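Local atomic coordinates of 2-oxoglutarate dehydrogenase E3 component (Thermus thermophilus, PDB entry 2YQU), a protein that probably oxidises the dihydrolipoyl group of the 2-oxoglutarate dehydrogenase complex with NAD(+) as acceptor, using one bound FAD per subunit. Residues Thr137-Leu142 and Ile300-Arg305; Pro264-Leu269 and Gly282-Asp287. All blocks are in the same frame, centred on the assembly; numbering follows the deposited sequence.

Contact 1: Thr137-Leu142 and Ile300-Arg305; sequences TGSAPL and IGDVVR. With FAD (flavin-adenine dinucleotide), chain D.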
ATOM      1  N   THR A 137      25.315  17.998  -4.437  1.00 14.80           N
ATOM      2  CA  THR A 137      26.266  17.555  -3.413  1.00 15.04           C
ATOM      3  C   THR A 137      25.655  17.123  -2.076  1.00 15.16           C
ATOM      4  O   THR A 137      26.370  16.689  -1.169  1.00 15.53           O
ATOM      5  CB  THR A 137      27.308  18.675  -3.156  1.00 15.03           C
ATOM      6  OG1 THR A 137      26.665  19.947  -3.003  1.00 15.41           O
ATOM      7  CG2 THR A 137      28.205  18.847  -4.349  1.00 15.86           C
ATOM      8  N   GLY A 138      24.341  17.250  -1.939  1.00 15.21           N
ATOM      9  CA  GLY A 138      23.632  16.651  -0.823  1.00 15.49           C
ATOM     10  C   GLY A 138      23.865  17.333   0.512  1.00 15.20           C
ATOM     11  O   GLY A 138      24.030  18.555   0.581  1.00 14.95           O
ATOM     12  N   SER A 139      23.889  16.526   1.569  1.00 15.11           N
ATOM     13  CA  SER A 139      24.042  17.020   2.937  1.00 15.43           C
ATOM     14  C   SER A 139      24.990  16.131   3.742  1.00 15.39           C
ATOM     15  O   SER A 139      25.531  15.150   3.233  1.00 15.55           O
ATOM     16  CB  SER A 139      22.686  17.093   3.636  1.00 15.63           C
ATOM     17  OG  SER A 139      22.072  15.825   3.656  1.00 16.49           O
ATOM     18  N   ALA A 140      25.196  16.508   5.000  1.00 15.71           N
ATOM     19  CA  ALA A 140      26.016  15.735   5.926  1.00 16.06           C
ATOM     20  C   ALA A 140      25.414  15.854   7.317  1.00 16.37           C
ATOM     21  O   ALA A 140      24.686  16.802   7.592  1.00 16.88           O
ATOM     22  CB  ALA A 140      27.445  16.263   5.919  1.00 16.29           C
ATOM     23  N   PRO A 141      25.692  14.908   8.209  1.00 16.65           N
ATOM     24  CA  PRO A 141      25.222  15.039   9.589  1.00 17.00           C
ATOM     25  C   PRO A 141      25.648  16.364  10.223  1.00 17.41           C
ATOM     26  O   PRO A 141      26.790  16.788  10.049  1.00 17.42           O
ATOM     27  CB  PRO A 141      25.894  13.864  10.295  1.00 17.10           C
ATOM     28  CG  PRO A 141      26.058  12.865   9.237  1.00 16.83           C
ATOM     29  CD  PRO A 141      26.428  13.648   8.006  1.00 16.75           C
ATOM     30  N   LEU A 142      24.716  17.005  10.915  1.00 17.57           N
ATOM     31  CA  LEU A 142      24.987  18.203  11.698  1.00 18.26           C
ATOM     32  C   LEU A 142      25.591  17.755  13.015  1.00 18.27           C
ATOM     33  O   LEU A 142      24.965  17.012  13.770  1.00 18.25           O
ATOM     34  CB  LEU A 142      23.702  18.987  11.963  1.00 18.55           C
ATOM     35  CG  LEU A 142      23.836  20.293  12.765  1.00 20.64           C
ATOM     36  CD1 LEU A 142      24.394  21.402  11.894  1.00 22.23           C
ATOM     37  CD2 LEU A 142      22.495  20.715  13.352  1.00 21.72           C
ATOM     38  N   ILE A 300      20.109  21.242  -6.743  1.00 12.85           N
ATOM     39  CA  ILE A 300      18.968  20.389  -6.381  1.00 13.17           C
ATOM     40  C   ILE A 300      19.238  19.569  -5.125  1.00 13.50           C
ATOM     41  O   ILE A 300      20.371  19.408  -4.699  1.00 14.41           O
ATOM     42  CB  ILE A 300      18.643  19.392  -7.522  1.00 13.01           C
ATOM     43  CG1 ILE A 300      19.846  18.464  -7.784  1.00 12.25           C
ATOM     44  CG2 ILE A 300      18.202  20.130  -8.794  1.00 12.46           C
ATOM     45  CD1 ILE A 300      19.560  17.236  -8.649  1.00 12.21           C
ATOM     46  N   GLY A 301      18.173  19.003  -4.574  1.00 13.42           N
ATOM     47  CA  GLY A 301      18.280  18.071  -3.478  1.00 13.59           C
ATOM     48  C   GLY A 301      18.577  18.717  -2.145  1.00 13.31           C
ATOM     49  O   GLY A 301      18.207  19.860  -1.890  1.00 13.19           O
ATOM     50  N   ASP A 302      19.252  17.960  -1.287  1.00 13.49           N
ATOM     51  CA  ASP A 302      19.547  18.389   0.066  1.00 13.94           C
ATOM     52  C   ASP A 302      20.383  19.666   0.152  1.00 13.84           C
ATOM     53  O   ASP A 302      20.419  20.285   1.202  1.00 14.63           O
ATOM     54  CB  ASP A 302      20.292  17.291   0.836  1.00 13.58           C
ATOM     55  CG  ASP A 302      19.403  16.158   1.285  1.00 14.92           C
ATOM     56  OD1 ASP A 302      19.893  15.333   2.100  1.00 12.33           O
ATOM     57  OD2 ASP A 302      18.231  16.001   0.886  1.00 13.84           O
ATOM     58  N   VAL A 303      21.085  20.035  -0.922  1.00 14.25           N
ATOM     59  CA  VAL A 303      21.912  21.241  -0.902  1.00 13.85           C
ATOM     60  C   VAL A 303      21.118  22.545  -1.109  1.00 13.72           C
ATOM     61  O   VAL A 303      21.645  23.622  -0.897  1.00 13.04           O
ATOM     62  CB  VAL A 303      23.090  21.159  -1.914  1.00 14.25           C
ATOM     63  CG1 VAL A 303      22.665  21.580  -3.322  1.00 14.10           C
ATOM     64  CG2 VAL A 303      24.257  22.002  -1.430  1.00 14.74           C
ATOM     65  N   VAL A 304      19.853  22.441  -1.511  1.00 13.67           N
ATOM     66  CA  VAL A 304      18.984  23.604  -1.660  1.00 13.37           C
ATOM     67  C   VAL A 304      17.778  23.494  -0.722  1.00 13.60           C
ATOM     68  O   VAL A 304      17.606  22.494  -0.032  1.00 13.34           O
ATOM     69  CB  VAL A 304      18.515  23.806  -3.136  1.00 12.99           C
ATOM     70  CG1 VAL A 304      19.716  23.837  -4.078  1.00 13.35           C
ATOM     71  CG2 VAL A 304      17.543  22.733  -3.559  1.00 13.93           C
ATOM     72  N   ARG A 305      16.961  24.541  -0.696  1.00 14.28           N
ATOM     73  CA  ARG A 305      15.792  24.610   0.189  1.00 15.10           C
ATOM     74  C   ARG A 305      14.810  23.470  -0.065  1.00 15.39           C
ATOM     75  O   ARG A 305      14.787  22.897  -1.148  1.00 15.51           O
ATOM     76  CB  ARG A 305      15.063  25.956   0.030  1.00 15.35           C
ATOM     77  CG  ARG A 305      14.128  26.081  -1.189  1.00 17.24           C
ATOM     78  CD  ARG A 305      14.850  26.183  -2.520  1.00 19.91           C
ATOM     79  NE  ARG A 305      13.932  26.186  -3.663  1.00 21.73           N
ATOM     80  CZ  ARG A 305      13.508  25.101  -4.304  1.00 20.82           C
ATOM     81  NH1 ARG A 305      13.882  23.884  -3.917  1.00 20.55           N
ATOM     82  NH2 ARG A 305      12.694  25.235  -5.340  1.00 22.21           N
TER
HETATM   83  PA  FAD D1601      23.111  12.770  -1.615  1.00 14.89           P
HETATM   84  O1A FAD D1601      23.698  13.062  -0.285  1.00 14.95           O
HETATM   85  O2A FAD D1601      22.273  11.486  -1.640  1.00 16.29           O
HETATM   86  O5B FAD D1601      24.287  12.723  -2.700  1.00 16.44           O
HETATM   87  C5B FAD D1601      25.295  13.703  -2.679  1.00 15.84           C
HETATM   88  C4B FAD D1601      26.553  13.061  -3.225  1.00 16.54           C
HETATM   89  O4B FAD D1601      27.445  14.091  -3.598  1.00 15.82           O
HETATM   90  C3B FAD D1601      27.276  12.200  -2.193  1.00 16.43           C
HETATM   91  O3B FAD D1601      27.416  10.881  -2.672  1.00 18.40           O
HETATM   92  C2B FAD D1601      28.629  12.864  -2.023  1.00 17.07           C
HETATM   93  O2B FAD D1601      29.669  11.920  -1.893  1.00 17.80           O
HETATM   94  C1B FAD D1601      28.760  13.681  -3.298  1.00 16.43           C
HETATM   95  N9A FAD D1601      29.568  14.903  -3.235  1.00 15.67           N
HETATM   96  C8A FAD D1601      29.435  15.971  -2.385  1.00 16.35           C
HETATM   97  N7A FAD D1601      30.345  16.905  -2.716  1.00 15.77           N
HETATM   98  C5A FAD D1601      31.062  16.447  -3.769  1.00 15.76           C
HETATM   99  C6A FAD D1601      32.113  16.983  -4.507  1.00 16.54           C
HETATM  100  N6A FAD D1601      32.533  18.236  -4.349  1.00 17.13           N
HETATM  101  N1A FAD D1601      32.615  16.236  -5.542  1.00 16.57           N
HETATM  102  C2A FAD D1601      32.123  14.997  -5.871  1.00 17.84           C
HETATM  103  N3A FAD D1601      31.076  14.477  -5.140  1.00 17.71           N
HETATM  104  C4A FAD D1601      30.575  15.194  -4.108  1.00 17.23           C
HETATM  105  N1  FAD D1601      15.151  10.077   2.353  1.00 13.87           N
HETATM  106  C2  FAD D1601      13.951   9.569   1.906  1.00 15.26           C
HETATM  107  O2  FAD D1601      13.300  10.146   1.029  1.00 15.30           O
HETATM  108  N3  FAD D1601      13.465   8.404   2.443  1.00 14.21           N
HETATM  109  C4  FAD D1601      14.161   7.742   3.430  1.00 14.06           C
HETATM  110  O4  FAD D1601      13.781   6.620   3.721  1.00 14.73           O
HETATM  111  C4X FAD D1601      15.380   8.236   3.891  1.00 14.85           C
HETATM  112  N5  FAD D1601      16.088   7.576   4.883  1.00 15.70           N
HETATM  113  C5X FAD D1601      17.305   8.100   5.314  1.00 16.28           C
HETATM  114  C6  FAD D1601      18.015   7.432   6.316  1.00 14.37           C
HETATM  115  C7  FAD D1601      19.241   7.944   6.765  1.00 15.29           C
HETATM  116  C7M FAD D1601      20.026   7.143   7.769  1.00 13.13           C
HETATM  117  C8  FAD D1601      19.751   9.114   6.211  1.00 15.42           C
HETATM  118  C8M FAD D1601      21.187   9.515   6.432  1.00 15.38           C
HETATM  119  C9  FAD D1601      19.038   9.781   5.214  1.00 16.03           C
HETATM  120  C9A FAD D1601      17.808   9.283   4.766  1.00 15.87           C
HETATM  121  N10 FAD D1601      17.080   9.951   3.778  1.00 15.97           N
HETATM  122  C10 FAD D1601      15.874   9.419   3.346  1.00 13.75           C
HETATM  123  C1' FAD D1601      17.499  11.291   3.231  1.00 16.19           C
HETATM  124  C2' FAD D1601      18.191  11.062   1.885  1.00 16.14           C
HETATM  125  O2' FAD D1601      19.323  10.219   2.042  1.00 15.73           O
HETATM  126  C3' FAD D1601      18.569  12.370   1.198  1.00 16.03           C
HETATM  127  O3' FAD D1601      17.441  13.222   1.143  1.00 13.27           O
HETATM  128  C4' FAD D1601      19.047  12.120  -0.228  1.00 14.91           C
HETATM  129  O4' FAD D1601      20.162  11.261  -0.230  1.00 15.50           O
HETATM  130  C5' FAD D1601      19.366  13.445  -0.931  1.00 15.94           C
HETATM  131  O5' FAD D1601      19.882  13.199  -2.221  1.00 15.96           O
HETATM  132  P   FAD D1601      20.931  14.218  -2.888  1.00 14.53           P
HETATM  133  O1P FAD D1601      21.218  13.771  -4.285  1.00 15.86           O
HETATM  134  O2P FAD D1601      20.480  15.658  -2.729  1.00 16.19           O
HETATM  135  O3P FAD D1601      22.290  14.095  -2.027  1.00 15.22           O
HETATM  136  O   HOH W   1      21.851  17.776  -3.348  1.00 13.30           O
HETATM  137  O   HOH W   2      22.478  13.935   1.727  1.00 22.85           O

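Contact 2: Pro264-Leu269 and Gly282-Asp287; sequences PYTEGL and GRIPVD. With FAD (flavin-adenine dinucleotide), chain D.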
ATOM      1  N   PRO A 264      23.293  21.208   4.495  1.00 17.56           N
ATOM      2  CA  PRO A 264      23.701  21.200   3.088  1.00 17.70           C
ATOM      3  C   PRO A 264      25.227  21.132   2.992  1.00 17.69           C
ATOM      4  O   PRO A 264      25.897  21.832   3.746  1.00 18.04           O
ATOM      5  CB  PRO A 264      23.178  22.544   2.552  1.00 17.72           C
ATOM      6  CG  PRO A 264      22.156  23.000   3.497  1.00 17.94           C
ATOM      7  CD  PRO A 264      22.358  22.302   4.805  1.00 17.50           C
ATOM      8  N   TYR A 265      25.748  20.286   2.107  1.00 17.80           N
ATOM      9  CA  TYR A 265      27.181  20.017   2.010  1.00 17.74           C
ATOM     10  C   TYR A 265      27.787  20.629   0.739  1.00 17.97           C
ATOM     11  O   TYR A 265      27.433  20.252  -0.377  1.00 17.15           O
ATOM     12  CB  TYR A 265      27.428  18.501   2.037  1.00 17.90           C
ATOM     13  CG  TYR A 265      28.895  18.111   2.037  1.00 18.32           C
ATOM     14  CD1 TYR A 265      29.629  18.084   3.224  1.00 18.31           C
ATOM     15  CD2 TYR A 265      29.544  17.775   0.856  1.00 18.12           C
ATOM     16  CE1 TYR A 265      30.961  17.728   3.229  1.00 19.13           C
ATOM     17  CE2 TYR A 265      30.878  17.426   0.849  1.00 19.03           C
ATOM     18  CZ  TYR A 265      31.582  17.393   2.045  1.00 19.54           C
ATOM     19  OH  TYR A 265      32.916  17.050   2.045  1.00 19.64           O
ATOM     20  N   THR A 266      28.705  21.576   0.923  1.00 18.17           N
ATOM     21  CA  THR A 266      29.418  22.193  -0.193  1.00 18.71           C
ATOM     22  C   THR A 266      30.918  22.281   0.084  1.00 19.38           C
ATOM     23  O   THR A 266      31.620  23.054  -0.564  1.00 19.37           O
ATOM     24  CB  THR A 266      28.859  23.608  -0.481  1.00 18.60           C
ATOM     25  OG1 THR A 266      28.945  24.426   0.693  1.00 17.54           O
ATOM     26  CG2 THR A 266      27.360  23.573  -0.809  1.00 18.89           C
ATOM     27  N   GLU A 267      31.413  21.487   1.028  1.00 20.14           N
ATOM     28  CA  GLU A 267      32.828  21.532   1.389  1.00 20.86           C
ATOM     29  C   GLU A 267      33.694  21.122   0.197  1.00 20.51           C
ATOM     30  O   GLU A 267      33.426  20.119  -0.452  1.00 19.82           O
ATOM     31  CB  GLU A 267      33.101  20.614   2.588  1.00 21.47           C
ATOM     32  CG  GLU A 267      34.547  20.579   3.062  1.00 24.88           C
ATOM     33  CD  GLU A 267      34.772  19.579   4.189  1.00 28.95           C
ATOM     34  OE1 GLU A 267      33.849  19.399   5.022  1.00 31.62           O
ATOM     35  OE2 GLU A 267      35.871  18.971   4.237  1.00 31.16           O
ATOM     36  N   GLY A 268      34.721  21.918  -0.085  1.00 20.30           N
ATOM     37  CA  GLY A 268      35.667  21.627  -1.141  1.00 20.38           C
ATOM     38  C   GLY A 268      35.195  21.944  -2.549  1.00 20.47           C
ATOM     39  O   GLY A 268      35.888  21.612  -3.511  1.00 20.53           O
ATOM     40  N   LEU A 269      34.037  22.584  -2.676  1.00 20.25           N
ATOM     41  CA  LEU A 269      33.432  22.860  -3.977  1.00 20.34           C
ATOM     42  C   LEU A 269      33.927  24.178  -4.582  1.00 20.66           C
ATOM     43  O   LEU A 269      33.777  24.411  -5.780  1.00 20.53           O
ATOM     44  CB  LEU A 269      31.898  22.882  -3.824  1.00 20.13           C
ATOM     45  CG  LEU A 269      31.003  22.773  -5.050  1.00 19.72           C
ATOM     46  CD1 LEU A 269      31.358  21.588  -5.947  1.00 20.30           C
ATOM     47  CD2 LEU A 269      29.528  22.691  -4.594  1.00 20.13           C
ATOM     48  N   GLY A 282      23.643  27.323   4.798  1.00 18.31           N
ATOM     49  CA  GLY A 282      24.550  26.553   3.970  1.00 17.90           C
ATOM     50  C   GLY A 282      23.951  26.131   2.641  1.00 17.58           C
ATOM     51  O   GLY A 282      24.607  25.454   1.856  1.00 18.16           O
ATOM     52  N   ARG A 283      22.716  26.538   2.375  1.00 17.52           N
ATOM     53  CA  ARG A 283      22.045  26.179   1.125  1.00 17.69           C
ATOM     54  C   ARG A 283      22.537  27.045  -0.022  1.00 17.69           C
ATOM     55  O   ARG A 283      22.974  28.173   0.200  1.00 17.87           O
ATOM     56  CB  ARG A 283      20.538  26.365   1.249  1.00 17.94           C
ATOM     57  CG  ARG A 283      19.872  25.528   2.307  1.00 19.22           C
ATOM     58  CD  ARG A 283      18.437  25.964   2.585  1.00 21.09           C
ATOM     59  NE  ARG A 283      18.375  27.319   3.136  1.00 22.97           N
ATOM     60  CZ  ARG A 283      17.262  27.910   3.573  1.00 24.89           C
ATOM     61  NH1 ARG A 283      16.099  27.278   3.533  1.00 25.70           N
ATOM     62  NH2 ARG A 283      17.312  29.149   4.056  1.00 26.39           N
ATOM     63  N   ILE A 284      22.467  26.509  -1.239  1.00 17.27           N
ATOM     64  CA  ILE A 284      22.680  27.293  -2.454  1.00 17.46           C
ATOM     65  C   ILE A 284      21.322  27.819  -2.882  1.00 17.70           C
ATOM     66  O   ILE A 284      20.413  27.026  -3.178  1.00 16.69           O
ATOM     67  CB  ILE A 284      23.289  26.425  -3.577  1.00 17.20           C
ATOM     68  CG1 ILE A 284      24.641  25.857  -3.145  1.00 17.06           C
ATOM     69  CG2 ILE A 284      23.424  27.241  -4.874  1.00 18.40           C
ATOM     70  CD1 ILE A 284      25.167  24.756  -4.028  1.00 16.76           C
ATOM     71  N   PRO A 285      21.145  29.140  -2.885  1.00 18.31           N
ATOM     72  CA  PRO A 285      19.880  29.720  -3.336  1.00 18.91           C
ATOM     73  C   PRO A 285      19.577  29.371  -4.796  1.00 19.33           C
ATOM     74  O   PRO A 285      20.458  29.429  -5.635  1.00 18.55           O
ATOM     75  CB  PRO A 285      20.102  31.227  -3.169  1.00 19.00           C
ATOM     76  CG  PRO A 285      21.205  31.345  -2.183  1.00 18.93           C
ATOM     77  CD  PRO A 285      22.091  30.185  -2.449  1.00 18.63           C
ATOM     78  N   VAL A 286      18.343  28.972  -5.062  1.00 19.95           N
ATOM     79  CA  VAL A 286      17.882  28.716  -6.423  1.00 20.81           C
ATOM     80  C   VAL A 286      16.501  29.332  -6.648  1.00 21.70           C
ATOM     81  O   VAL A 286      15.775  29.623  -5.696  1.00 22.15           O
ATOM     82  CB  VAL A 286      17.838  27.200  -6.735  1.00 20.31           C
ATOM     83  CG1 VAL A 286      19.240  26.623  -6.769  1.00 20.35           C
ATOM     84  CG2 VAL A 286      16.980  26.439  -5.728  1.00 20.79           C
ATOM     85  N   ASP A 287      16.149  29.530  -7.913  1.00 23.32           N
ATOM     86  CA  ASP A 287      14.839  30.060  -8.282  1.00 24.33           C
ATOM     87  C   ASP A 287      13.868  28.904  -8.519  1.00 25.10           C
ATOM     88  O   ASP A 287      14.166  27.762  -8.181  1.00 25.17           O
ATOM     89  CB  ASP A 287      14.944  31.017  -9.489  1.00 24.68           C
ATOM     90  CG  ASP A 287      15.461  30.343 -10.752  1.00 25.43           C
ATOM     91  OD1 ASP A 287      16.071  31.051 -11.583  1.00 26.90           O
ATOM     92  OD2 ASP A 287      15.314  29.134 -11.004  1.00 24.21           O
TER
HETATM   93  PA  FAD D1601      23.111  12.770  -1.615  1.00 14.89           P
HETATM   94  O1A FAD D1601      23.698  13.062  -0.285  1.00 14.95           O
HETATM   95  O2A FAD D1601      22.273  11.486  -1.640  1.00 16.29           O
HETATM   96  O5B FAD D1601      24.287  12.723  -2.700  1.00 16.44           O
HETATM   97  C5B FAD D1601      25.295  13.703  -2.679  1.00 15.84           C
HETATM   98  C4B FAD D1601      26.553  13.061  -3.225  1.00 16.54           C
HETATM   99  O4B FAD D1601      27.445  14.091  -3.598  1.00 15.82           O
HETATM  100  C3B FAD D1601      27.276  12.200  -2.193  1.00 16.43           C
HETATM  101  O3B FAD D1601      27.416  10.881  -2.672  1.00 18.40           O
HETATM  102  C2B FAD D1601      28.629  12.864  -2.023  1.00 17.07           C
HETATM  103  O2B FAD D1601      29.669  11.920  -1.893  1.00 17.80           O
HETATM  104  C1B FAD D1601      28.760  13.681  -3.298  1.00 16.43           C
HETATM  105  N9A FAD D1601      29.568  14.903  -3.235  1.00 15.67           N
HETATM  106  C8A FAD D1601      29.435  15.971  -2.385  1.00 16.35           C
HETATM  107  N7A FAD D1601      30.345  16.905  -2.716  1.00 15.77           N
HETATM  108  C5A FAD D1601      31.062  16.447  -3.769  1.00 15.76           C
HETATM  109  C6A FAD D1601      32.113  16.983  -4.507  1.00 16.54           C
HETATM  110  N6A FAD D1601      32.533  18.236  -4.349  1.00 17.13           N
HETATM  111  N1A FAD D1601      32.615  16.236  -5.542  1.00 16.57           N
HETATM  112  C2A FAD D1601      32.123  14.997  -5.871  1.00 17.84           C
HETATM  113  N3A FAD D1601      31.076  14.477  -5.140  1.00 17.71           N
HETATM  114  C4A FAD D1601      30.575  15.194  -4.108  1.00 17.23           C
HETATM  115  N1  FAD D1601      15.151  10.077   2.353  1.00 13.87           N
HETATM  116  C2  FAD D1601      13.951   9.569   1.906  1.00 15.26           C
HETATM  117  O2  FAD D1601      13.300  10.146   1.029  1.00 15.30           O
HETATM  118  N3  FAD D1601      13.465   8.404   2.443  1.00 14.21           N
HETATM  119  C4  FAD D1601      14.161   7.742   3.430  1.00 14.06           C
HETATM  120  O4  FAD D1601      13.781   6.620   3.721  1.00 14.73           O
HETATM  121  C4X FAD D1601      15.380   8.236   3.891  1.00 14.85           C
HETATM  122  N5  FAD D1601      16.088   7.576   4.883  1.00 15.70           N
HETATM  123  C5X FAD D1601      17.305   8.100   5.314  1.00 16.28           C
HETATM  124  C6  FAD D1601      18.015   7.432   6.316  1.00 14.37           C
HETATM  125  C7  FAD D1601      19.241   7.944   6.765  1.00 15.29           C
HETATM  126  C7M FAD D1601      20.026   7.143   7.769  1.00 13.13           C
HETATM  127  C8  FAD D1601      19.751   9.114   6.211  1.00 15.42           C
HETATM  128  C8M FAD D1601      21.187   9.515   6.432  1.00 15.38           C
HETATM  129  C9  FAD D1601      19.038   9.781   5.214  1.00 16.03           C
HETATM  130  C9A FAD D1601      17.808   9.283   4.766  1.00 15.87           C
HETATM  131  N10 FAD D1601      17.080   9.951   3.778  1.00 15.97           N
HETATM  132  C10 FAD D1601      15.874   9.419   3.346  1.00 13.75           C
HETATM  133  C1' FAD D1601      17.499  11.291   3.231  1.00 16.19           C
HETATM  134  C2' FAD D1601      18.191  11.062   1.885  1.00 16.14           C
HETATM  135  O2' FAD D1601      19.323  10.219   2.042  1.00 15.73           O
HETATM  136  C3' FAD D1601      18.569  12.370   1.198  1.00 16.03           C
HETATM  137  O3' FAD D1601      17.441  13.222   1.143  1.00 13.27           O
HETATM  138  C4' FAD D1601      19.047  12.120  -0.228  1.00 14.91           C
HETATM  139  O4' FAD D1601      20.162  11.261  -0.230  1.00 15.50           O
HETATM  140  C5' FAD D1601      19.366  13.445  -0.931  1.00 15.94           C
HETATM  141  O5' FAD D1601      19.882  13.199  -2.221  1.00 15.96           O
HETATM  142  P   FAD D1601      20.931  14.218  -2.888  1.00 14.53           P
HETATM  143  O1P FAD D1601      21.218  13.771  -4.285  1.00 15.86           O
HETATM  144  O2P FAD D1601      20.480  15.658  -2.729  1.00 16.19           O
HETATM  145  O3P FAD D1601      22.290  14.095  -2.027  1.00 15.22           O
HETATM  146  O   HOH W   3      26.884  24.438   2.516  1.00 18.28           O

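Contact 1: Thr137-Leu142 and Ile300-Arg305
Ser139 turns OG between its backbone N and carbonyl carbon (chi1 58°), and Asp302 sets its carboxylate beside its own N (chi1 -76°); these two torsions bring OG and OD1 together. The meeting lies in the FAD-binding Rossmann-type domain of a pyridine nucleotide-disulfide oxidoreductase, where the loop after strand 297-299 reaches the cofactor. Ser139 OG donates to Asp302 OD1 over 2.7 Å, arriving on the anti side, 16° out of the carboxylate plane; OG is also bonded by Arg262. The other oxygen, Asp302 OD2, accepts from the ribityl hydroxyl FAD O3' at 2.9 Å, so both carboxylate oxygens are engaged and the group's rotation is fixed. Asp302 N donates to the phosphate oxygen FAD O2P. Packing supports the polar core: the Val303 side chain slants across that of Thr137, CG2 lying 3.5 Å from OG1, while that hydroxyl bonds to Tyr265 O. Gly138 has positive phi, and a CB on it would come within 2.2 Å of FAD O1A, leaving no room for a side chain beside the diphosphate. One water links Ser139 N, Asp302 OD1 and FAD O1A; a second accepts from Gly138 N and donates to Ile300 O and, at 2.6 Å, to FAD O2P.

Contact 2: Pro264-Leu269 and Gly282-Asp287
Pro264 and Gly282 meet with Pro264 CB 3.3 Å from Gly282 O, yet the polar centre of their contact is a single water, tying three oxygens together where the two loops have no direct hydrogen bond to each other. It donates to Pro264 O and, at 2.6 Å, to Gly282 O. From Thr266 OG1 it accepts a bond of 2.8 Å. With chi1 at 57°, Thr266 OG1 reaches the water while CG2 lies anti to the carbonyl carbon. That methyl meets Ile284 CD1 at 4.1 Å, an aliphatic touch next to the polar cluster.

Nearer the strand end, the Pro264 ring lies alongside the Arg283 chain, the two pointing the same way, with Pro264 CG against Arg283 CG at 3.6 Å. Arg283 touches the proline through its aliphatic part, while its NE forms a salt bridge with Asp279 OD2. Gly282 has a phi of 91°, and at its backbone angles a CB would jam against the carbonyl O of the preceding residue.

Apart from Pro264, which ends strand 262-264, both segments lie in the connection to strand 297-299 of the FAD domain. A type II turn, Thr266 to Leu269, closed by Leu269 N to Thr266 O, follows Tyr265, whose ring presents its edge, in plane, to the adenine, CE2 being 3.6 Å from FAD N7A. Glu267 N sits over the centre of one ring face.

The chemistry implies a water-mediated joint: two carbonyl acceptors, which cannot bond each other, are reconciled by one water donating to both, with a hydroxyl supplying the third bond.

How the contacts relate
Contact 2 is nested along the chain inside the loop that contact 1 closes, and their centres lie about 7 Å apart. They are joined directly: Gly138 O and Tyr265 N approach to 2.9 Å, continuing the antiparallel pairing of strands 139-141 and 262-264, and Val303 CG2 packs on Thr266 CG2 at 3.5 Å. A further backbone bond ties Val303 to Ile284, so each segment of contact 1 is linked to contact 2. Both contacts touch FAD: contact 1 spans the diphosphate and ribityl chain and shares the adenine edge with contact 2, Thr137 CG2 lying 3.3 Å from FAD N7A, the atom Tyr265 also borders, whereas Leu269 CD1 is 3.9 Å from FAD N6A.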